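Local coordinates for protein Ton_1535 (Thermococcus onnurineus, PDB 3ZPJ) that is of unknown function but folds as an all-helical alpha-solenoid that contains an unusual left-handed helical turn, at residues A[155-169]-A[180-193]. Sequence-based numbering, arbitrary orientation.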
loop_
_atom_site.group_PDB
_atom_site.type_symbol
_atom_site.label_atom_id
_atom_site.label_comp_id
_atom_site.label_asym_id
_atom_site.label_seq_id
_atom_site.Cartn_x
_atom_site.Cartn_y
_atom_site.Cartn_z
ATOM N N VAL A 155 -15.114 14.970 15.109
ATOM C CA VAL A 155 -13.672 15.041 14.858
ATOM C C VAL A 155 -12.931 13.746 15.178
ATOM O O VAL A 155 -12.217 13.217 14.326
ATOM C CB VAL A 155 -13.003 16.248 15.552
ATOM C CG1 VAL A 155 -11.500 16.030 15.677
ATOM C CG2 VAL A 155 -13.281 17.517 14.761
ATOM N N ASP A 156 -13.111 13.218 16.383
ATOM C CA ASP A 156 -12.421 11.982 16.748
ATOM C C ASP A 156 -12.837 10.796 15.881
ATOM O O ASP A 156 -12.008 9.981 15.508
ATOM C CB ASP A 156 -12.607 11.663 18.223
ATOM C CG ASP A 156 -11.905 12.667 19.135
ATOM O OD1 ASP A 156 -11.410 13.701 18.630
ATOM O OD2 ASP A 156 -11.858 12.424 20.365
ATOM N N GLY A 157 -14.121 10.715 15.547
ATOM C CA GLY A 157 -14.599 9.660 14.675
ATOM C C GLY A 157 -13.903 9.685 13.316
ATOM O O GLY A 157 -13.422 8.662 12.836
ATOM N N ILE A 158 -13.850 10.861 12.700
ATOM C CA ILE A 158 -13.239 11.010 11.395
ATOM C C ILE A 158 -11.719 10.747 11.404
ATOM O O ILE A 158 -11.194 10.158 10.468
ATOM C CB ILE A 158 -13.601 12.374 10.798
ATOM C CG1 ILE A 158 -15.123 12.475 10.732
ATOM C CG2 ILE A 158 -13.038 12.515 9.401
ATOM C CD1 ILE A 158 -15.660 13.721 10.102
ATOM N N LEU A 159 -11.020 11.150 12.465
ATOM C CA LEU A 159 -9.576 10.886 12.562
ATOM C C LEU A 159 -9.330 9.389 12.658
ATOM O O LEU A 159 -8.324 8.867 12.148
ATOM C CB LEU A 159 -8.946 11.619 13.761
ATOM C CG LEU A 159 -8.850 13.138 13.606
ATOM C CD1 LEU A 159 -8.406 13.819 14.876
ATOM C CD2 LEU A 159 -7.900 13.476 12.459
ATOM N N ARG A 160 -10.257 8.679 13.297
ATOM C CA ARG A 160 -10.113 7.231 13.374
ATOM C C ARG A 160 -10.271 6.566 11.980
ATOM O O ARG A 160 -9.634 5.572 11.676
ATOM C CB ARG A 160 -11.069 6.651 14.403
ATOM C CG ARG A 160 -11.021 5.140 14.514
ATOM C CD ARG A 160 -9.758 4.671 15.201
ATOM N NE ARG A 160 -9.785 3.224 15.419
ATOM C CZ ARG A 160 -8.711 2.478 15.654
ATOM N NH1 ARG A 160 -7.515 3.040 15.707
ATOM N NH2 ARG A 160 -8.837 1.174 15.840
ATOM N N ILE A 161 -11.120 7.129 11.133
ATOM C CA ILE A 161 -11.233 6.650 9.759
ATOM C C ILE A 161 -9.898 6.887 9.052
ATOM O O ILE A 161 -9.397 6.006 8.373
ATOM C CB ILE A 161 -12.328 7.398 9.034
ATOM C CG1 ILE A 161 -13.663 7.127 9.739
ATOM C CG2 ILE A 161 -12.407 6.971 7.576
ATOM C CD1 ILE A 161 -14.851 7.638 8.942
ATOM N N GLY A 162 -9.330 8.080 9.241
ATOM C CA GLY A 162 -7.996 8.390 8.771
ATOM C C GLY A 162 -6.987 7.325 9.143
ATOM O O GLY A 162 -6.300 6.816 8.258
ATOM N N ASP A 163 -6.906 6.979 10.432
ATOM C CA ASP A 163 -5.947 5.983 10.878
ATOM C C ASP A 163 -6.176 4.674 10.146
ATOM O O ASP A 163 -5.225 4.032 9.703
ATOM C CB ASP A 163 -6.037 5.730 12.384
ATOM C CG ASP A 163 -5.556 6.908 13.222
ATOM O OD1 ASP A 163 -4.895 7.799 12.677
ATOM O OD2 ASP A 163 -5.842 6.937 14.439
ATOM N N LEU A 164 -7.439 4.277 10.006
ATOM C CA LEU A 164 -7.724 3.004 9.352
ATOM C C LEU A 164 -7.478 3.031 7.831
ATOM O O LEU A 164 -7.026 2.034 7.247
ATOM C CB LEU A 164 -9.137 2.507 9.691
ATOM C CG LEU A 164 -9.372 2.258 11.191
ATOM C CD1 LEU A 164 -10.827 2.010 11.542
ATOM C CD2 LEU A 164 -8.567 1.111 11.654
ATOM N N LEU A 165 -7.784 4.158 7.194
ATOM C CA LEU A 165 -7.508 4.327 5.771
ATOM C C LEU A 165 -6.008 4.116 5.589
ATOM O O LEU A 165 -5.584 3.327 4.755
ATOM C CB LEU A 165 -7.935 5.718 5.283
ATOM C CG LEU A 165 -9.419 5.934 4.996
ATOM C CD1 LEU A 165 -9.731 7.422 4.957
ATOM C CD2 LEU A 165 -9.848 5.276 3.689
ATOM N N GLU A 166 -5.223 4.771 6.440
ATOM C CA GLU A 166 -3.772 4.695 6.373
ATOM C C GLU A 166 -3.252 3.277 6.547
ATOM O O GLU A 166 -2.380 2.833 5.796
ATOM C CB GLU A 166 -3.108 5.649 7.375
ATOM C CG GLU A 166 -1.582 5.693 7.228
ATOM C CD GLU A 166 -0.881 6.480 8.325
ATOM O OE1 GLU A 166 -1.557 6.924 9.280
ATOM O OE2 GLU A 166 0.358 6.649 8.230
ATOM N N LYS A 167 -3.801 2.549 7.514
ATOM C CA LYS A 167 -3.326 1.192 7.768
ATOM C C LYS A 167 -3.724 0.244 6.626
ATOM O O LYS A 167 -2.969 -0.655 6.266
ATOM C CB LYS A 167 -3.799 0.675 9.132
ATOM C CG LYS A 167 -3.521 -0.812 9.390
ATOM C CD LYS A 167 -2.249 -1.025 10.160
ATOM C CE LYS A 167 -2.025 -2.513 10.483
ATOM N NZ LYS A 167 -2.613 -2.991 11.773
ATOM N N ALA A 168 -4.894 0.466 6.048
ATOM C CA ALA A 168 -5.316 -0.298 4.879
ATOM C C ALA A 168 -4.318 -0.076 3.754
ATOM O O ALA A 168 -3.792 -1.026 3.169
ATOM C CB ALA A 168 -6.712 0.132 4.441
ATOM N N GLY A 169 -4.061 1.194 3.468
ATOM C CA GLY A 169 -3.040 1.559 2.506
ATOM C C GLY A 169 -1.722 0.831 2.727
ATOM O O GLY A 169 -1.176 0.236 1.799
ATOM N N PHE A 180 -6.420 5.136 -0.715
ATOM C CA PHE A 180 -6.567 5.100 0.735
ATOM C C PHE A 180 -5.717 6.190 1.362
ATOM O O PHE A 180 -6.157 6.910 2.262
ATOM C CB PHE A 180 -6.153 3.725 1.275
ATOM C CG PHE A 180 -7.030 2.605 0.787
ATOM C CD1 PHE A 180 -6.821 2.036 -0.462
ATOM C CD2 PHE A 180 -8.094 2.153 1.556
ATOM C CE1 PHE A 180 -7.644 1.031 -0.934
ATOM C CE2 PHE A 180 -8.922 1.147 1.090
ATOM C CZ PHE A 180 -8.693 0.574 -0.157
ATOM N N TYR A 181 -4.490 6.308 0.880
ATOM C CA TYR A 181 -3.587 7.332 1.368
ATOM C C TYR A 181 -4.083 8.761 1.088
ATOM O O TYR A 181 -3.952 9.647 1.934
ATOM C CB TYR A 181 -2.219 7.162 0.734
ATOM C CG TYR A 181 -1.370 6.045 1.267
ATOM C CD1 TYR A 181 -1.505 5.568 2.565
ATOM C CD2 TYR A 181 -0.386 5.476 0.458
ATOM C CE1 TYR A 181 -0.674 4.509 3.038
ATOM C CE2 TYR A 181 0.428 4.455 0.909
ATOM C CZ TYR A 181 0.291 3.969 2.183
ATOM O OH TYR A 181 1.149 2.955 2.569
ATOM N N LYS A 182 -4.645 8.988 -0.090
ATOM C CA LYS A 182 -5.144 10.321 -0.418
ATOM C C LYS A 182 -6.280 10.723 0.521
ATOM O O LYS A 182 -6.323 11.867 0.976
ATOM C CB LYS A 182 -5.643 10.391 -1.860
ATOM C CG LYS A 182 -4.704 9.840 -2.890
ATOM C CD LYS A 182 -3.671 10.828 -3.349
ATOM C CE LYS A 182 -3.107 10.373 -4.683
ATOM N NZ LYS A 182 -4.224 10.058 -5.619
ATOM N N MET A 183 -7.188 9.785 0.813
ATOM C CA MET A 183 -8.334 10.060 1.709
ATOM C C MET A 183 -7.840 10.339 3.130
ATOM O O MET A 183 -8.242 11.325 3.759
ATOM C CB MET A 183 -9.379 8.928 1.694
ATOM C CG MET A 183 -10.795 9.401 2.065
ATOM S SD MET A 183 -12.162 8.216 2.014
ATOM C CE MET A 183 -11.653 7.237 0.659
ATOM N N ALA A 184 -6.898 9.530 3.596
ATOM C CA ALA A 184 -6.340 9.726 4.927
ATOM C C ALA A 184 -5.676 11.102 5.036
ATOM O O ALA A 184 -5.929 11.846 6.001
ATOM C CB ALA A 184 -5.362 8.599 5.288
ATOM N N PHE A 185 -4.863 11.457 4.036
ATOM C CA PHE A 185 -4.159 12.735 4.074
ATOM C C PHE A 185 -5.154 13.864 4.095
ATOM O O PHE A 185 -5.009 14.830 4.847
ATOM C CB PHE A 185 -3.246 12.965 2.860
ATOM C CG PHE A 185 -2.698 14.370 2.797
ATOM C CD1 PHE A 185 -1.581 14.723 3.540
ATOM C CD2 PHE A 185 -3.327 15.353 2.037
ATOM C CE1 PHE A 185 -1.065 16.025 3.505
ATOM C CE2 PHE A 185 -2.831 16.660 2.008
ATOM C CZ PHE A 185 -1.694 16.995 2.737
ATOM N N ASP A 186 -6.126 13.763 3.207
ATOM C CA ASP A 186 -7.223 14.715 3.153
ATOM C C ASP A 186 -7.839 14.932 4.540
ATOM O O ASP A 186 -8.091 16.072 4.949
ATOM C CB ASP A 186 -8.281 14.212 2.184
ATOM C CG ASP A 186 -8.740 15.271 1.240
ATOM O OD1 ASP A 186 -8.105 15.403 0.169
ATOM O OD2 ASP A 186 -9.725 15.969 1.570
ATOM N N ILE A 187 -8.036 13.836 5.268
ATOM C CA ILE A 187 -8.677 13.886 6.587
ATOM C C ILE A 187 -7.751 14.542 7.623
ATOM O O ILE A 187 -8.188 15.383 8.422
ATOM C CB ILE A 187 -9.084 12.469 7.058
ATOM C CG1 ILE A 187 -10.383 12.023 6.383
ATOM C CG2 ILE A 187 -9.262 12.422 8.550
ATOM C CD1 ILE A 187 -10.721 10.535 6.654
ATOM N N PHE A 188 -6.472 14.163 7.591
ATOM C CA PHE A 188 -5.505 14.667 8.552
ATOM C C PHE A 188 -5.188 16.133 8.302
ATOM O O PHE A 188 -4.897 16.901 9.232
ATOM C CB PHE A 188 -4.236 13.817 8.492
ATOM C CG PHE A 188 -4.446 12.418 8.978
ATOM C CD1 PHE A 188 -5.467 12.140 9.881
ATOM C CD2 PHE A 188 -3.646 11.384 8.541
ATOM C CE1 PHE A 188 -5.680 10.857 10.330
ATOM C CE2 PHE A 188 -3.861 10.079 8.989
ATOM C CZ PHE A 188 -4.869 9.829 9.888
ATOM N N ASP A 189 -5.264 16.517 7.034
ATOM C CA ASP A 189 -5.068 17.896 6.640
ATOM C C ASP A 189 -6.215 18.791 7.117
ATOM O O ASP A 189 -5.982 19.834 7.744
ATOM C CB ASP A 189 -4.942 17.990 5.125
ATOM C CG ASP A 189 -4.608 19.389 4.658
ATOM O OD1 ASP A 189 -3.651 19.994 5.197
ATOM O OD2 ASP A 189 -5.319 19.891 3.764
ATOM N N LYS A 190 -7.453 18.397 6.810
ATOM C CA LYS A 190 -8.608 19.231 7.175
ATOM C C LYS A 190 -8.812 19.279 8.680
ATOM O O LYS A 190 -9.338 20.258 9.198
ATOM C CB LYS A 190 -9.909 18.741 6.528
ATOM C CG LYS A 190 -9.896 18.636 5.024
ATOM C CD LYS A 190 -9.453 19.914 4.348
ATOM C CE LYS A 190 -9.649 19.786 2.846
ATOM N NZ LYS A 190 -11.073 19.466 2.525
ATOM N N LEU A 191 -8.409 18.218 9.378
ATOM C CA LEU A 191 -8.688 18.131 10.809
ATOM C C LEU A 191 -7.510 18.539 11.694
ATOM O O LEU A 191 -7.551 18.358 12.916
ATOM C CB LEU A 191 -9.170 16.732 11.177
ATOM C CG LEU A 191 -10.575 16.419 10.697
ATOM C CD1 LEU A 191 -10.973 15.094 11.280
ATOM C CD2 LEU A 191 -11.533 17.513 11.158
ATOM N N HIS A 192 -6.455 19.058 11.071
ATOM C CA HIS A 192 -5.375 19.704 11.816
ATOM C C HIS A 192 -4.518 18.788 12.695
ATOM O O HIS A 192 -4.077 19.195 13.771
ATOM C CB HIS A 192 -5.942 20.866 12.626
ATOM C CG HIS A 192 -6.873 21.721 11.833
ATOM N ND1 HIS A 192 -8.104 22.126 12.300
ATOM C CD2 HIS A 192 -6.772 22.205 10.571
ATOM C CE1 HIS A 192 -8.710 22.845 11.373
ATOM N NE2 HIS A 192 -7.920 22.908 10.316
ATOM N N VAL A 193 -4.287 17.555 12.248
ATOM C CA VAL A 193 -3.249 16.746 12.876
ATOM C C VAL A 193 -2.011 16.684 11.954
ATOM O O VAL A 193 -1.830 15.756 11.171
ATOM C CB VAL A 193 -3.773 15.371 13.290
ATOM C CG1 VAL A 193 -4.658 15.520 14.530
ATOM C CG2 VAL A 193 -4.562 14.745 12.141
#
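Val155 meets Leu191 just past the end of helix 174-190. The two side chains lie alongside, pointing opposite ways, with Val155 CG2 against Leu191 CD2. Ile158 follows one turn on. Its chi1 of -57° sets CG2 opposite the backbone N, where Ile158 CG2 reaches both Leu191 CD1, at 3.8 Å, and Ile187 CG2. Leu159 lies across Leu191 and Val193, with Leu159 CD2 3.6 Å from Val193 CG2. The same methyl reaches Phe188 CD1, while Leu159 O sits at the edge of that ring, in its plane. Ile161 adds one methyl contact, CG2 to Ile187 CD1.

At Gly162 the backbones come closest, its CA 4.4 Å from that of Ala184. With no side chain in the way, the Phe188 ring packs onto the glycine backbone, its CZ 3.4 Å from Gly162 C. Two knobs come from helix 174-190: Ile187 sits among Ile158, Ile161, Gly162 and Leu165, and Phe188 among Leu159, Gly162, Asp163 and Glu166. The carboxylates of Asp163 and Glu166 both border the Phe188 ring, but their charges are paired with Arg196 and Lys203 of helix 194-209.

Leu165 is the knob from helix 151-170, set among Phe180, Met183, Ala184 and Ile187. Leu165 CD1 lies 3.6 Å from Met183 CB, and the methionine chain runs roughly perpendicular to the leucine. Ala168 CB rests 3.8 Å from Phe180 CD2. At Gly169, Tyr181 takes the place a side chain would occupy. Its hydroxyl is hydrogen-bonded to Asp170 and Arg219.

No hydrogen bond joins the two segments; apolar packing holds them. Their axes approach to 8.0 Å and run nearly antiparallel, at 154°. Helices 130-146 and 194-209 pack against this pair. The arrangement is an antiparallel helical hairpin with knobs-into-holes packing, the building unit of an alpha-solenoid.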